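Long-range contacts in glucose-6-phosphate isomerase (Plasmodium falciparum, PDB 3QKI), which probably catalyses the interconversion of alpha-D-glucose 6-phosphate and beta-D-fructose 6-phosphate, the second step of glycolysis: residues 26-31 / 82-87; 88-93 / 540-545; 404-409 / 545-550. One frame throughout, in Å; residues are numbered along the deposited sequence.

Contact 1 (26-31 / 82-87); sequences LKSYKE and VEYAEE
Glu87 OE1 is gripped by two donors of Ser28. The hydroxyl OG gives it a hydrogen bond of 2.6 Å, arriving from above the carboxylate plane. The backbone N of Ser28 reaches the same Glu87 OE1 at 3.0 Å, on the syn side and fairly straight (161°). The other oxygen, Glu87 OE2, takes a weak bond from Lys27 N at 3.3 Å, and a water joins the same two atoms. With CG roughly anti to the backbone N (chi1 -152°), the extended Glu87 chain brings both oxygens to the first turn of helix 27-39. The carboxylate thus accepts from the first N-H groups of this helix, whose dipole would probably favour its negative charge. The axes of 27-31 and 82-87, in helices 27-39 and 75-87, run nearly antiparallel (154°), 8.9 Å apart at closest. Next to the carboxylate the contact turns apolar. Leu26 CD1 meets Tyr84 CE2 at 3.7 Å, the two side chains crossing at about a right angle. Tyr29 lies beside Tyr84, pointing the same way, with CD2 4.0 Å from Tyr84 CE2. The Tyr29 hydroxyl bonds His369, while Phe365 of helix 356-371 stacks on the Tyr84 ring.

Contact 2 (88-93 / 540-545); sequences VELKKK and EGFLLN
The start of helix 90-99 meets the last part of helix 523-543, with CA atoms 6.3 Å apart at Leu90 and Phe542. Lys93 lays its CB over the centre of the Phe542 ring, 3.6 Å from the centroid and 4° off the normal, a CH-pi contact. Farther along the extended chain, Lys93 CD lies beyond the rim of the ring, on the same side as CB, nearest to CD1. Leu90 CD1 comes to the edge of the same ring and packs on Phe542 CB at 3.7 Å. Leu90 CG is anti to the backbone N (chi1 179°), and with chi2 at 61° the CD2 branch meets Leu543 CD2. Val88 CG2 is also 4.0 Å from Leu543 CD2. The Lys93 amine does not bond the other segment directly. Lys93 NZ donates to Val88 O of its own segment at 2.7 Å and holds a water at 2.8 Å. This water donates to both Phe542 O and Asn545 OD1, so the charge is linked to 540-545 through solvent. Leu90 also packs on Val358 and Leu543 on Leu362, both from helix 356-371. Each segment carries a Schellman motif: Glu89 and Asn545 take positive phi as the chain leaves helices 75-87 and 523-543.

Contact 3 (404-409 / 545-550); sequences VDRNNQ and NINSFD
Arg406 N donates to Asn545 O at 2.8 Å, the one direct hydrogen bond between the two loops. The donor is tilted 35° from the carbonyl plane. Around it the packing is close. Asp405 CA lies 3.2 Å from Asn545 O, and Arg406 CB lies 3.5 Å from Asn545 OD1. The Arg406 side chain then runs along the backbone of the other loop, its CD 3.4 Å from Ile546 O. This oxygen lies near the plane of the guanidinium, at its edge. The chain bends at chi3 (68°), and NH2 donates to the Val103 carbonyl. Ile546 CG2 rests against Val404 O at 3.6 Å.

Elsewhere the loops meet through water. One water links Val404 O to Asn547 N. A second lies between Asp405 OD2 and Asn545 ND2, which are 4.0 Å apart. A third donates to Ile546 O and accepts from Ser548 N, with a weak bond from Arg406 NH1. On the exposed side, Asn407 ND2 only nears Asn545 ND2, their amide planes 66° apart.

Asp405 OD1 takes the backbone N of Asn407 and of Gln409 from opposite faces of its plane. The first bond makes an Asx turn, within a type I turn from Asp405 to Asn408. Asn547 OD1 accepts from Phe549 N in another Asx turn, while its ND2 bonds Asn104 OD1. Asn408, which closes the type I turn, bonds His504 and Thr503 of the second subunit. With one direct bond and three water bridges, the join probably depends as much on bound water as on direct bonds, while each loop is braced by its own Asx turn.

The three contacts form a row on one side of the chain's centre. Contacts 1 and 2 have centres about 11 Å apart and follow each other through helices 75-87 and 90-99. Tyr84 OH of contact 1 probably bonds Leu543 O of contact 2 at 2.7 Å. Contacts 2 and 3, centres also about 11 Å apart, share Asn545, and Phe542 CE1 lies 3.7 Å from Arg406 NH1. Contacts 1 and 3 do not touch: centres about 19 Å apart, nearest atoms about 6 Å. In contact 3 the Ile546 side chain is about 10 Å from that of Glu398, which binds beta-D-fructose 6-phosphate in another structure of this protein; no ligand is bound here. Contacts 1 and 2 lie away from this site.

Contact 1 (26-31 / 82-87)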
loop_
_atom_site.group_PDB
_atom_site.type_symbol
_atom_site.label_atom_id
_atom_site.label_comp_id
_atom_site.label_asym_id
_atom_site.label_seq_id
_atom_site.Cartn_x
_atom_site.Cartn_y
_atom_site.Cartn_z
ATOM N N LEU A 26 -12.680 -33.632 -6.065
ATOM C CA LEU A 26 -14.011 -33.434 -6.650
ATOM C C LEU A 26 -13.975 -33.566 -8.173
ATOM O O LEU A 26 -12.983 -33.180 -8.821
ATOM C CB LEU A 26 -14.635 -32.095 -6.230
ATOM C CG LEU A 26 -14.920 -31.912 -4.730
ATOM C CD1 LEU A 26 -15.158 -30.472 -4.404
ATOM C CD2 LEU A 26 -16.133 -32.695 -4.299
ATOM N N LYS A 27 -15.041 -34.174 -8.728
ATOM C CA LYS A 27 -15.184 -34.433 -10.165
ATOM C C LYS A 27 -15.012 -33.160 -10.973
ATOM O O LYS A 27 -14.207 -33.150 -11.905
ATOM C CB LYS A 27 -16.529 -35.120 -10.480
ATOM C CG LYS A 27 -16.705 -35.480 -11.952
ATOM C CD LYS A 27 -18.158 -35.710 -12.323
ATOM C CE LYS A 27 -18.300 -36.354 -13.676
ATOM N NZ LYS A 27 -18.976 -35.448 -14.645
ATOM N N SER A 28 -15.756 -32.092 -10.608
ATOM C CA SER A 28 -15.702 -30.791 -11.275
ATOM C C SER A 28 -14.334 -30.097 -11.158
ATOM O O SER A 28 -13.971 -29.369 -12.083
ATOM C CB SER A 28 -16.832 -29.889 -10.800
ATOM O OG SER A 28 -16.742 -29.762 -9.394
ATOM N N TYR A 29 -13.551 -30.354 -10.071
ATOM C CA TYR A 29 -12.211 -29.790 -9.926
ATOM C C TYR A 29 -11.263 -30.481 -10.935
ATOM O O TYR A 29 -10.466 -29.820 -11.620
ATOM C CB TYR A 29 -11.683 -29.973 -8.478
ATOM C CG TYR A 29 -10.370 -29.264 -8.202
ATOM C CD1 TYR A 29 -9.154 -29.827 -8.586
ATOM C CD2 TYR A 29 -10.336 -28.063 -7.491
ATOM C CE1 TYR A 29 -7.945 -29.191 -8.326
ATOM C CE2 TYR A 29 -9.130 -27.400 -7.252
ATOM C CZ TYR A 29 -7.934 -27.966 -7.681
ATOM O OH TYR A 29 -6.714 -27.377 -7.433
ATOM N N LYS A 30 -11.331 -31.821 -10.992
ATOM C CA LYS A 30 -10.520 -32.622 -11.905
ATOM C C LYS A 30 -10.829 -32.215 -13.374
ATOM O O LYS A 30 -9.902 -32.106 -14.172
ATOM C CB LYS A 30 -10.750 -34.121 -11.660
ATOM C CG LYS A 30 -10.017 -34.651 -10.432
ATOM C CD LYS A 30 -10.542 -36.006 -10.027
ATOM C CE LYS A 30 -9.738 -36.605 -8.895
ATOM N NZ LYS A 30 -10.385 -37.829 -8.335
ATOM N N GLU A 31 -12.097 -31.868 -13.672
ATOM C CA GLU A 31 -12.512 -31.417 -14.996
ATOM C C GLU A 31 -11.942 -30.020 -15.297
ATOM O O GLU A 31 -11.468 -29.792 -16.406
ATOM C CB GLU A 31 -14.045 -31.445 -15.150
ATOM C CG GLU A 31 -14.599 -32.861 -15.150
ATOM C CD GLU A 31 -16.107 -33.013 -15.165
ATOM O OE1 GLU A 31 -16.816 -32.099 -14.685
ATOM O OE2 GLU A 31 -16.580 -34.068 -15.647
ATOM N N VAL A 82 -19.292 -22.974 -12.046
ATOM C CA VAL A 82 -20.601 -22.968 -11.360
ATOM C C VAL A 82 -20.948 -24.380 -10.866
ATOM O O VAL A 82 -21.435 -24.524 -9.742
ATOM C CB VAL A 82 -21.704 -22.312 -12.217
ATOM C CG1 VAL A 82 -23.094 -22.481 -11.581
ATOM C CG2 VAL A 82 -21.378 -20.841 -12.448
ATOM N N GLU A 83 -20.607 -25.428 -11.662
ATOM C CA GLU A 83 -20.816 -26.817 -11.246
ATOM C C GLU A 83 -19.936 -27.130 -10.040
ATOM O O GLU A 83 -20.371 -27.868 -9.165
ATOM C CB GLU A 83 -20.536 -27.803 -12.375
ATOM C CG GLU A 83 -21.647 -27.837 -13.410
ATOM C CD GLU A 83 -21.354 -28.768 -14.568
ATOM O OE1 GLU A 83 -20.695 -29.809 -14.339
ATOM O OE2 GLU A 83 -21.781 -28.459 -15.702
ATOM N N TYR A 84 -18.716 -26.558 -9.991
ATOM C CA TYR A 84 -17.832 -26.700 -8.831
ATOM C C TYR A 84 -18.466 -26.041 -7.574
ATOM O O TYR A 84 -18.483 -26.663 -6.521
ATOM C CB TYR A 84 -16.424 -26.147 -9.121
ATOM C CG TYR A 84 -15.547 -26.216 -7.896
ATOM C CD1 TYR A 84 -15.419 -25.121 -7.044
ATOM C CD2 TYR A 84 -14.913 -27.402 -7.535
ATOM C CE1 TYR A 84 -14.651 -25.194 -5.886
ATOM C CE2 TYR A 84 -14.164 -27.493 -6.365
ATOM C CZ TYR A 84 -14.030 -26.384 -5.548
ATOM O OH TYR A 84 -13.250 -26.438 -4.432
ATOM N N ALA A 85 -19.009 -24.815 -7.694
ATOM C CA ALA A 85 -19.703 -24.130 -6.588
ATOM C C ALA A 85 -20.870 -25.003 -6.067
ATOM O O ALA A 85 -21.048 -25.129 -4.849
ATOM C CB ALA A 85 -20.232 -22.786 -7.050
ATOM N N GLU A 86 -21.609 -25.653 -6.976
ATOM C CA GLU A 86 -22.716 -26.575 -6.616
ATOM C C GLU A 86 -22.176 -27.831 -5.886
ATOM O O GLU A 86 -22.717 -28.236 -4.859
ATOM C CB GLU A 86 -23.476 -27.001 -7.882
ATOM C CG GLU A 86 -24.389 -25.916 -8.409
ATOM C CD GLU A 86 -24.920 -26.075 -9.822
ATOM O OE1 GLU A 86 -24.540 -27.048 -10.514
ATOM O OE2 GLU A 86 -25.704 -25.197 -10.247
ATOM N N GLU A 87 -21.083 -28.413 -6.401
ATOM C CA GLU A 87 -20.455 -29.587 -5.809
ATOM C C GLU A 87 -19.910 -29.354 -4.381
ATOM O O GLU A 87 -19.959 -30.271 -3.562
ATOM C CB GLU A 87 -19.398 -30.164 -6.741
ATOM C CG GLU A 87 -19.218 -31.653 -6.528
ATOM C CD GLU A 87 -18.251 -32.386 -7.432
ATOM O OE1 GLU A 87 -18.007 -31.928 -8.570
ATOM O OE2 GLU A 87 -17.787 -33.472 -7.019
HETATM O O HOH W 1 -16.872 -35.790 -6.856
#

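Contact 2 (88-93 / 540-545)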
loop_
_atom_site.group_PDB
_atom_site.type_symbol
_atom_site.label_atom_id
_atom_site.label_comp_id
_atom_site.label_asym_id
_atom_site.label_seq_id
_atom_site.Cartn_x
_atom_site.Cartn_y
_atom_site.Cartn_z
ATOM N N VAL A 88 -19.415 -28.142 -4.076
ATOM C CA VAL A 88 -18.959 -27.810 -2.711
ATOM C C VAL A 88 -20.116 -27.299 -1.829
ATOM O O VAL A 88 -19.889 -26.946 -0.666
ATOM C CB VAL A 88 -17.751 -26.836 -2.638
ATOM C CG1 VAL A 88 -16.511 -27.445 -3.232
ATOM C CG2 VAL A 88 -18.064 -25.485 -3.268
ATOM N N GLU A 89 -21.339 -27.240 -2.382
ATOM C CA GLU A 89 -22.560 -26.802 -1.689
ATOM C C GLU A 89 -22.430 -25.372 -1.180
ATOM O O GLU A 89 -22.781 -25.071 -0.041
ATOM C CB GLU A 89 -22.948 -27.782 -0.553
ATOM C CG GLU A 89 -23.178 -29.198 -1.033
ATOM C CD GLU A 89 -23.603 -30.154 0.060
ATOM O OE1 GLU A 89 -22.748 -30.521 0.900
ATOM O OE2 GLU A 89 -24.791 -30.546 0.066
ATOM N N LEU A 90 -21.913 -24.492 -2.047
ATOM C CA LEU A 90 -21.685 -23.099 -1.733
ATOM C C LEU A 90 -22.959 -22.408 -1.259
ATOM O O LEU A 90 -22.906 -21.725 -0.244
ATOM C CB LEU A 90 -21.068 -22.358 -2.934
ATOM C CG LEU A 90 -20.798 -20.861 -2.771
ATOM C CD1 LEU A 90 -19.814 -20.607 -1.662
ATOM C CD2 LEU A 90 -20.265 -20.273 -4.050
ATOM N N LYS A 91 -24.086 -22.577 -1.979
ATOM C CA LYS A 91 -25.355 -21.938 -1.603
ATOM C C LYS A 91 -25.855 -22.387 -0.226
ATOM O O LYS A 91 -26.339 -21.562 0.544
ATOM C CB LYS A 91 -26.428 -22.113 -2.677
ATOM C CG LYS A 91 -26.317 -21.051 -3.761
ATOM C CD LYS A 91 -27.651 -20.756 -4.436
ATOM C CE LYS A 91 -28.446 -19.634 -3.797
ATOM N NZ LYS A 91 -27.951 -18.285 -4.200
ATOM N N LYS A 92 -25.708 -23.672 0.091
ATOM C CA LYS A 92 -26.124 -24.223 1.385
ATOM C C LYS A 92 -25.304 -23.562 2.498
ATOM O O LYS A 92 -25.868 -23.143 3.513
ATOM C CB LYS A 92 -25.941 -25.748 1.348
ATOM C CG LYS A 92 -26.278 -26.525 2.622
ATOM C CD LYS A 92 -25.830 -27.986 2.461
ATOM C CE LYS A 92 -25.645 -28.718 3.766
ATOM N NZ LYS A 92 -24.360 -29.462 3.791
ATOM N N LYS A 93 -23.975 -23.443 2.284
ATOM C CA LYS A 93 -23.039 -22.864 3.233
ATOM C C LYS A 93 -23.264 -21.374 3.451
ATOM O O LYS A 93 -23.217 -20.907 4.581
ATOM C CB LYS A 93 -21.594 -23.186 2.811
ATOM C CG LYS A 93 -21.284 -24.661 3.023
ATOM C CD LYS A 93 -20.063 -25.126 2.281
ATOM C CE LYS A 93 -19.794 -26.563 2.628
ATOM N NZ LYS A 93 -18.756 -27.145 1.760
ATOM N N GLU A 540 -15.408 -17.336 -1.380
ATOM C CA GLU A 540 -14.125 -17.909 -1.694
ATOM C C GLU A 540 -13.586 -18.871 -0.623
ATOM O O GLU A 540 -12.970 -19.884 -0.973
ATOM C CB GLU A 540 -13.112 -16.828 -2.099
ATOM C CG GLU A 540 -12.016 -17.382 -2.982
ATOM C CD GLU A 540 -11.136 -16.361 -3.665
ATOM O OE1 GLU A 540 -11.408 -15.142 -3.547
ATOM O OE2 GLU A 540 -10.176 -16.789 -4.344
ATOM N N GLY A 541 -13.836 -18.571 0.657
ATOM C CA GLY A 541 -13.412 -19.436 1.760
ATOM C C GLY A 541 -14.088 -20.793 1.665
ATOM O O GLY A 541 -13.434 -21.820 1.849
ATOM N N PHE A 542 -15.377 -20.806 1.279
ATOM C CA PHE A 542 -16.143 -22.040 1.072
ATOM C C PHE A 542 -15.668 -22.815 -0.153
ATOM O O PHE A 542 -15.555 -24.039 -0.082
ATOM C CB PHE A 542 -17.660 -21.801 1.044
ATOM C CG PHE A 542 -18.240 -21.377 2.390
ATOM C CD1 PHE A 542 -17.924 -22.071 3.555
ATOM C CD2 PHE A 542 -19.133 -20.307 2.479
ATOM C CE1 PHE A 542 -18.486 -21.703 4.784
ATOM C CE2 PHE A 542 -19.662 -19.913 3.716
ATOM C CZ PHE A 542 -19.329 -20.611 4.861
ATOM N N LEU A 543 -15.304 -22.104 -1.237
ATOM C CA LEU A 543 -14.721 -22.735 -2.434
ATOM C C LEU A 543 -13.379 -23.391 -2.056
ATOM O O LEU A 543 -13.090 -24.500 -2.508
ATOM C CB LEU A 543 -14.486 -21.713 -3.569
ATOM C CG LEU A 543 -15.709 -21.027 -4.186
ATOM C CD1 LEU A 543 -15.261 -20.023 -5.244
ATOM C CD2 LEU A 543 -16.693 -22.035 -4.770
ATOM N N LEU A 544 -12.573 -22.702 -1.216
ATOM C CA LEU A 544 -11.263 -23.204 -0.760
ATOM C C LEU A 544 -11.384 -24.255 0.321
ATOM O O LEU A 544 -10.382 -24.880 0.682
ATOM C CB LEU A 544 -10.411 -22.044 -0.234
ATOM C CG LEU A 544 -9.897 -21.068 -1.297
ATOM C CD1 LEU A 544 -9.321 -19.841 -0.648
ATOM C CD2 LEU A 544 -8.882 -21.734 -2.230
ATOM N N ASN A 545 -12.605 -24.397 0.882
ATOM C CA ASN A 545 -12.945 -25.272 2.002
ATOM C C ASN A 545 -12.083 -24.951 3.235
ATOM O O ASN A 545 -11.558 -25.846 3.884
ATOM C CB ASN A 545 -12.863 -26.763 1.618
ATOM C CG ASN A 545 -13.563 -27.661 2.587
ATOM O OD1 ASN A 545 -14.599 -27.311 3.153
ATOM N ND2 ASN A 545 -12.978 -28.816 2.846
HETATM O O HOH W 2 -16.468 -25.582 2.043
HETATM O O HOH W 3 -16.866 -28.007 4.354
#

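Contact 3 (404-409 / 545-550)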
loop_
_atom_site.group_PDB
_atom_site.type_symbol
_atom_site.label_atom_id
_atom_site.label_comp_id
_atom_site.label_asym_id
_atom_site.label_seq_id
_atom_site.Cartn_x
_atom_site.Cartn_y
_atom_site.Cartn_z
ATOM N N VAL A 404 -5.272 -25.094 6.652
ATOM C CA VAL A 404 -6.013 -26.205 7.271
ATOM C C VAL A 404 -7.430 -26.087 6.801
ATOM O O VAL A 404 -8.019 -24.998 6.892
ATOM C CB VAL A 404 -5.952 -26.224 8.813
ATOM C CG1 VAL A 404 -6.605 -27.492 9.356
ATOM C CG2 VAL A 404 -4.518 -26.073 9.340
ATOM N N ASP A 405 -7.972 -27.189 6.258
ATOM C CA ASP A 405 -9.320 -27.185 5.728
ATOM C C ASP A 405 -10.442 -27.318 6.793
ATOM O O ASP A 405 -10.153 -27.484 7.983
ATOM C CB ASP A 405 -9.455 -28.159 4.544
ATOM C CG ASP A 405 -9.497 -29.638 4.859
ATOM O OD1 ASP A 405 -9.574 -29.993 6.057
ATOM O OD2 ASP A 405 -9.490 -30.448 3.900
ATOM N N ARG A 406 -11.700 -27.239 6.359
ATOM C CA ARG A 406 -12.872 -27.341 7.233
ATOM C C ARG A 406 -13.060 -28.743 7.851
ATOM O O ARG A 406 -13.892 -28.912 8.725
ATOM C CB ARG A 406 -14.151 -26.800 6.551
ATOM C CG ARG A 406 -14.112 -25.274 6.336
ATOM C CD ARG A 406 -15.364 -24.712 5.671
ATOM N NE ARG A 406 -16.529 -24.817 6.563
ATOM C CZ ARG A 406 -16.920 -23.883 7.432
ATOM N NH1 ARG A 406 -16.270 -22.714 7.513
ATOM N NH2 ARG A 406 -17.972 -24.098 8.212
ATOM N N ASN A 407 -12.274 -29.725 7.406
ATOM C CA ASN A 407 -12.233 -31.095 7.924
ATOM C C ASN A 407 -11.011 -31.279 8.815
ATOM O O ASN A 407 -10.677 -32.411 9.167
ATOM C CB ASN A 407 -12.213 -32.111 6.770
ATOM C CG ASN A 407 -13.438 -32.046 5.872
ATOM O OD1 ASN A 407 -14.574 -31.876 6.343
ATOM N ND2 ASN A 407 -13.235 -32.184 4.551
ATOM N N ASN A 408 -10.339 -30.169 9.171
ATOM C CA ASN A 408 -9.168 -30.098 10.065
ATOM C C ASN A 408 -7.925 -30.767 9.531
ATOM O O ASN A 408 -6.990 -31.041 10.288
ATOM C CB ASN A 408 -9.526 -30.591 11.506
ATOM C CG ASN A 408 -10.784 -29.976 12.012
ATOM O OD1 ASN A 408 -10.926 -28.752 12.067
ATOM N ND2 ASN A 408 -11.735 -30.805 12.343
ATOM N N GLN A 409 -7.878 -30.958 8.207
ATOM C CA GLN A 409 -6.751 -31.573 7.526
ATOM C C GLN A 409 -5.786 -30.507 7.034
ATOM O O GLN A 409 -6.218 -29.573 6.356
ATOM C CB GLN A 409 -7.236 -32.439 6.334
ATOM C CG GLN A 409 -8.192 -33.584 6.709
ATOM C CD GLN A 409 -7.701 -34.402 7.893
ATOM O OE1 GLN A 409 -6.567 -34.928 7.910
ATOM N NE2 GLN A 409 -8.533 -34.485 8.930
ATOM N N ASN A 545 -12.605 -24.397 0.882
ATOM C CA ASN A 545 -12.945 -25.272 2.002
ATOM C C ASN A 545 -12.083 -24.951 3.235
ATOM O O ASN A 545 -11.558 -25.846 3.884
ATOM C CB ASN A 545 -12.863 -26.763 1.618
ATOM C CG ASN A 545 -13.563 -27.661 2.587
ATOM O OD1 ASN A 545 -14.599 -27.311 3.153
ATOM N ND2 ASN A 545 -12.978 -28.816 2.846
ATOM N N ILE A 546 -11.930 -23.668 3.541
ATOM C CA ILE A 546 -11.172 -23.234 4.727
ATOM C C ILE A 546 -12.106 -22.420 5.633
ATOM O O ILE A 546 -13.224 -22.076 5.231
ATOM C CB ILE A 546 -9.885 -22.456 4.362
ATOM C CG1 ILE A 546 -10.213 -21.175 3.547
ATOM C CG2 ILE A 546 -8.795 -23.382 3.728
ATOM C CD1 ILE A 546 -9.015 -20.354 3.169
ATOM N N ASN A 547 -11.663 -22.131 6.844
ATOM C CA ASN A 547 -12.451 -21.332 7.770
ATOM C C ASN A 547 -12.015 -19.854 7.607
ATOM O O ASN A 547 -10.925 -19.486 8.022
ATOM C CB ASN A 547 -12.302 -21.830 9.214
ATOM C CG ASN A 547 -13.134 -21.048 10.216
ATOM O OD1 ASN A 547 -14.036 -20.296 9.861
ATOM N ND2 ASN A 547 -12.869 -21.229 11.489
ATOM N N SER A 548 -12.861 -19.028 6.983
ATOM C CA SER A 548 -12.588 -17.607 6.713
ATOM C C SER A 548 -12.704 -16.745 7.961
ATOM O O SER A 548 -12.404 -15.559 7.919
ATOM C CB SER A 548 -13.624 -17.063 5.724
ATOM O OG SER A 548 -13.508 -17.609 4.429
ATOM N N PHE A 549 -13.205 -17.324 9.050
ATOM C CA PHE A 549 -13.641 -16.603 10.210
ATOM C C PHE A 549 -12.775 -16.580 11.445
ATOM O O PHE A 549 -13.070 -15.821 12.352
ATOM C CB PHE A 549 -15.118 -16.982 10.498
ATOM C CG PHE A 549 -15.936 -16.952 9.231
ATOM C CD1 PHE A 549 -16.427 -18.130 8.670
ATOM C CD2 PHE A 549 -16.176 -15.752 8.562
ATOM C CE1 PHE A 549 -17.193 -18.098 7.498
ATOM C CE2 PHE A 549 -16.910 -15.731 7.371
ATOM C CZ PHE A 549 -17.431 -16.900 6.861
ATOM N N ASP A 550 -11.692 -17.363 11.468
ATOM C CA ASP A 550 -10.800 -17.387 12.600
ATOM C C ASP A 550 -9.482 -16.711 12.205
ATOM O O ASP A 550 -9.333 -16.220 11.076
ATOM C CB ASP A 550 -10.583 -18.854 13.065
ATOM C CG ASP A 550 -10.016 -19.819 12.019
ATOM O OD1 ASP A 550 -9.488 -19.347 10.984
ATOM O OD2 ASP A 550 -10.070 -21.042 12.251
HETATM O O HOH W 4 -9.047 -22.694 7.811
HETATM O O HOH W 5 -10.263 -29.456 1.296
HETATM O O HOH W 6 -15.217 -20.490 5.748
#